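Local coordinates for protein RTX-adhesin (Marinomonas primoryensis, PDB 5IRB) that binds calcium and, as part of a giant bacterial adhesin, probably links its Antarctic host bacterium to diatoms and ice, at residues A[105-110]-A[190-195]; A[111-116]-A[140-145]. All blocks are in the same frame, centred on the assembly; numbering follows the deposited sequence.

Contact 1 (A[105-110]-A[190-195]). With CA (calcium ion), chain I.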
# COMPACT_ATOMS: atom_id res chain seq x y z
N ILE A 105 20.39 -26.12 -0.99
CA ILE A 105 19.57 -25.09 -0.35
C ILE A 105 18.09 -25.29 -0.64
O ILE A 105 17.70 -25.55 -1.78
CB ILE A 105 20.01 -23.71 -0.83
CG1 ILE A 105 21.49 -23.49 -0.47
CG2 ILE A 105 19.07 -22.59 -0.30
CD1 ILE A 105 22.10 -22.28 -1.12
N VAL A 106 17.26 -25.16 0.39
CA VAL A 106 15.81 -25.16 0.21
C VAL A 106 15.25 -23.75 0.43
O VAL A 106 15.42 -23.17 1.50
CB VAL A 106 15.11 -26.14 1.15
CG1 VAL A 106 13.60 -26.12 0.93
CG2 VAL A 106 15.64 -27.56 0.92
N LYS A 107 14.59 -23.23 -0.60
CA LYS A 107 13.98 -21.90 -0.65
C LYS A 107 12.66 -22.00 -1.38
O LYS A 107 12.60 -21.84 -2.59
CB LYS A 107 14.91 -20.92 -1.36
CG LYS A 107 14.47 -19.44 -1.33
CD LYS A 107 14.40 -18.86 0.07
CE LYS A 107 13.95 -17.39 0.02
NZ LYS A 107 14.88 -16.58 -0.83
N THR A 108 11.59 -22.29 -0.64
CA THR A 108 10.32 -22.57 -1.27
C THR A 108 9.31 -21.43 -1.16
O THR A 108 8.25 -21.49 -1.78
CB THR A 108 9.70 -23.81 -0.65
OG1 THR A 108 9.63 -23.61 0.76
CG2 THR A 108 10.55 -25.06 -0.95
N SER A 109 9.63 -20.40 -0.38
CA SER A 109 8.86 -19.17 -0.43
C SER A 109 9.66 -17.95 0.02
O SER A 109 10.80 -18.07 0.48
CB SER A 109 7.59 -19.28 0.43
OG SER A 109 7.91 -19.53 1.78
N SER A 110 9.06 -16.78 -0.15
CA SER A 110 9.68 -15.52 0.23
C SER A 110 8.58 -14.63 0.78
O SER A 110 7.40 -14.92 0.60
CB SER A 110 10.40 -14.85 -0.94
OG SER A 110 11.66 -15.46 -1.17
N GLY A 190 5.39 -10.46 -7.27
CA GLY A 190 6.64 -10.63 -7.97
C GLY A 190 7.18 -12.03 -7.81
O GLY A 190 6.45 -12.93 -7.42
N GLN A 191 8.48 -12.19 -8.03
CA GLN A 191 9.09 -13.51 -7.97
C GLN A 191 10.45 -13.46 -7.31
O GLN A 191 11.24 -12.58 -7.62
CB GLN A 191 9.22 -14.04 -9.40
CG GLN A 191 9.00 -15.49 -9.60
CD GLN A 191 9.06 -15.84 -11.07
OE1 GLN A 191 10.10 -16.23 -11.59
NE2 GLN A 191 7.93 -15.66 -11.76
N ASP A 192 10.76 -14.39 -6.42
CA ASP A 192 12.05 -14.32 -5.75
C ASP A 192 13.16 -14.92 -6.62
O ASP A 192 12.87 -15.41 -7.72
CB ASP A 192 11.96 -14.96 -4.35
CG ASP A 192 11.84 -16.50 -4.36
OD1 ASP A 192 12.05 -17.18 -5.40
OD2 ASP A 192 11.50 -17.02 -3.26
N SER A 193 14.40 -14.88 -6.17
CA SER A 193 15.52 -15.35 -7.00
C SER A 193 15.48 -16.84 -7.30
O SER A 193 16.15 -17.31 -8.23
CB SER A 193 16.87 -15.02 -6.36
OG SER A 193 17.01 -15.71 -5.13
N ALA A 194 14.73 -17.60 -6.51
CA ALA A 194 14.58 -19.03 -6.77
C ALA A 194 13.37 -19.31 -7.65
O ALA A 194 13.09 -20.46 -7.95
CB ALA A 194 14.47 -19.81 -5.47
N GLY A 195 12.65 -18.27 -8.05
CA GLY A 195 11.50 -18.46 -8.92
C GLY A 195 10.15 -18.58 -8.21
O GLY A 195 9.12 -18.79 -8.86
CA CA I . 12.26 -10.93 -8.68
O HOH W 1 9.97 -10.13 -8.79
O HOH W 2 14.57 -11.76 -7.73
O HOH W 3 11.77 -11.72 -10.98
O HOH W 4 13.05 -8.92 -8.98
O HOH W 5 12.25 -10.11 -6.43

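Contact 2 (A[111-116]-A[140-145])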
# COMPACT_ATOMS: atom_id res chain seq x y z
N ARG A 111 8.95 -13.57 1.49
CA ARG A 111 7.94 -12.72 2.11
C ARG A 111 8.04 -11.33 1.55
O ARG A 111 9.14 -10.77 1.39
CB ARG A 111 8.12 -12.66 3.63
CG ARG A 111 7.97 -14.02 4.32
CD ARG A 111 8.63 -13.99 5.70
NE ARG A 111 7.80 -13.18 6.58
CZ ARG A 111 8.25 -12.40 7.55
NH1 ARG A 111 9.55 -12.31 7.83
NH2 ARG A 111 7.37 -11.70 8.27
N ALA A 112 6.88 -10.76 1.24
CA ALA A 112 6.80 -9.42 0.69
C ALA A 112 5.82 -8.61 1.52
O ALA A 112 4.74 -9.10 1.88
CB ALA A 112 6.35 -9.45 -0.75
N THR A 113 6.19 -7.37 1.84
CA THR A 113 5.28 -6.50 2.56
C THR A 113 4.95 -5.28 1.70
O THR A 113 5.67 -4.95 0.77
CB THR A 113 5.86 -6.03 3.90
OG1 THR A 113 7.07 -5.29 3.68
CG2 THR A 113 6.14 -7.23 4.85
N ILE A 114 3.89 -4.56 2.09
CA ILE A 114 3.52 -3.30 1.41
C ILE A 114 2.81 -2.42 2.44
O ILE A 114 2.08 -2.90 3.29
CB ILE A 114 2.63 -3.56 0.16
CG1 ILE A 114 2.31 -2.25 -0.57
CG2 ILE A 114 1.39 -4.34 0.54
CD1 ILE A 114 1.79 -2.45 -1.99
N ARG A 115 3.14 -1.13 2.42
CA ARG A 115 2.35 -0.16 3.17
C ARG A 115 1.85 0.95 2.23
O ARG A 115 2.47 1.24 1.18
CB ARG A 115 3.16 0.44 4.33
CG ARG A 115 4.34 1.30 3.88
CD ARG A 115 5.26 1.69 5.03
NE ARG A 115 6.02 2.91 4.72
CZ ARG A 115 7.35 3.00 4.66
NH1 ARG A 115 7.93 4.16 4.37
NH2 ARG A 115 8.12 1.93 4.89
N VAL A 116 0.74 1.57 2.61
CA VAL A 116 0.14 2.68 1.88
C VAL A 116 0.06 3.91 2.79
O VAL A 116 -0.43 3.83 3.92
CB VAL A 116 -1.26 2.33 1.36
CG1 VAL A 116 -1.86 3.51 0.59
CG2 VAL A 116 -1.19 1.10 0.47
N VAL A 140 7.34 -0.81 -0.47
CA VAL A 140 7.26 -2.26 -0.28
C VAL A 140 8.46 -2.70 0.56
O VAL A 140 9.43 -1.95 0.70
CB VAL A 140 7.20 -3.02 -1.62
CG1 VAL A 140 5.93 -2.67 -2.40
CG2 VAL A 140 8.41 -2.72 -2.47
N GLY A 141 8.37 -3.86 1.21
CA GLY A 141 9.47 -4.28 2.05
C GLY A 141 9.81 -5.76 1.95
O GLY A 141 9.21 -6.49 1.16
N LEU A 142 10.70 -6.19 2.84
CA LEU A 142 11.24 -7.55 2.87
C LEU A 142 11.75 -7.95 1.49
O LEU A 142 12.63 -7.27 0.95
CB LEU A 142 10.20 -8.54 3.39
CG LEU A 142 9.79 -8.25 4.85
CD1 LEU A 142 8.96 -9.39 5.42
CD2 LEU A 142 10.99 -7.94 5.77
N ASP A 143 11.25 -9.05 0.93
CA ASP A 143 11.74 -9.57 -0.35
C ASP A 143 11.11 -8.96 -1.60
O ASP A 143 11.49 -9.32 -2.70
CB ASP A 143 11.59 -11.10 -0.39
CG ASP A 143 12.49 -11.82 0.61
OD1 ASP A 143 13.64 -11.35 0.85
OD2 ASP A 143 12.01 -12.80 1.23
N ALA A 144 10.15 -8.05 -1.43
CA ALA A 144 9.61 -7.28 -2.55
C ALA A 144 10.71 -6.45 -3.21
O ALA A 144 11.68 -6.09 -2.56
CB ALA A 144 8.45 -6.37 -2.07
N SER A 145 10.61 -6.19 -4.51
CA SER A 145 11.74 -5.62 -5.24
C SER A 145 11.31 -4.54 -6.20
O SER A 145 10.21 -4.59 -6.72
CB SER A 145 12.46 -6.71 -6.04
OG SER A 145 12.55 -7.90 -5.28

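Contact 1 (A[105-110]-A[190-195])
Asp192 and Ser110 meet through a single short hydrogen bond. Ser110 OG donates to Asp192 OD2 at 2.6 Å, on the anti lone pair, the one turned away from OD1. Ser110 OG also lies 3.2 Å from Asp192 CB, and the serine borders the OD2 side of the aspartate. Asp192 is buried, and its two oxygens have different tasks. OD2 faces the 105-110 segment. OD1 turns back on its own chain, where it takes a weak bond from Ala194 N at 2.9 Å and a hydrogen bond from Asn196 N. CG stands between the backbone N and the carbonyl carbon (chi1 72°), which brings OD1 over the type I turn from Asp192 to Gly195. That turn is closed by Gly195 N bonding to Asp192 O.

Lys107 runs past Asp192 in the opposite direction. With CG anti to the backbone N (chi1 -172°), its chain starts over Ala194, and CG and Ala194 CB are 4.2 Å apart. Later bends carry CE and NZ alongside the carboxylate, and NZ stops 4.2 Å from Asp192 OD2. This is too long for a salt bridge, but the positive charge may still help stabilise the carboxylate. Just before the turn, Gln191 O binds a calcium ion at 2.2 Å, and five waters complete its modelled shell.

Asn196, just before strand 197-208, bonds to Lys107 O; Asn22, just after strand 20-21, bonds to Ala194 O. The linker after strand 95-106 thus meets the turn between strands 183-191 and 197-208 of the following domain. The side chain of Ala194 lies about 4 Å from that of Val20, a calcium-site residue of the preceding domain.

Contact 2 (A[111-116]-A[140-145])
Asp143 grips Arg111 through both the backbone N and the backbone O of the arginine. Asp143 N donates to Arg111 O at 2.8 Å. In return, Arg111 N reaches Asp143 OD2 at 3.2 Å, with an N-H...O angle of 164°. OD2 is met on its anti side, 17° out of the carboxylate plane.

Further along, Thr113 and Gly141 form the hydrogen-bonded pair. Thr113 N donates to Gly141 O at 3.2 Å, and Gly141 N donates to Thr113 O at 2.9 Å. Gly141 O has a second donor, Ala144 N, which comes from the opposite face of the carbonyl plane and closes the type II' turn from Gly141 to Ala144. Thr113 O also receives a CA-H...O contact from Val140. Past the turn, Ala144 O accepts from Lys167 NZ, and Ser145 N bonds to Asp148 OD2.

The Thr113-Gly141 bonds join strands 112-116 and 133-142 of an antiparallel three-stranded sheet; the Asp143-Arg111 bonds carry the link on into the turn. This sheet packs against that of strands 183-191 and 197-208, so the domain is a beta-sandwich. With no side chain at Gly141, Thr113 OG1 comes to 3.1 Å from Gly141 CA.

Leu142 reaches across to Arg111 and Thr113. Its CD1 lies over the centre of one face of the Arg111 guanidinium, 3.7 Å above the plane. Thr113 CG2, anti to the carbonyl carbon, is turned toward Leu142 CD1, 3.6 Å away. On the side of Ile114 and Val140, Ile114 CG1 meets Val140 CG1 at 4.1 Å, and both residues pack on Val188 and Trp169.

In the fold
Contact 2 is nested inside the loop closed by contact 1: 111-116 directly follows 105-110, and 140-145 precedes 190-195. Their centres are about 15 Å apart. They touch where Ser110 CB packs against Asp143 OD2. Contact 1 lies between the linker after strand 95-106, which belongs to one five-stranded sheet, and the second domain. Contact 2 is within that domain, at its first strand, in the three-stranded sheet 112-116, 133-142, 168-174, which packs against the sheet of strands 183-191 and 197-208. This chain is one piece of the longer adhesin. Calcium near such a junction is consistent with an extended, stiffened chain.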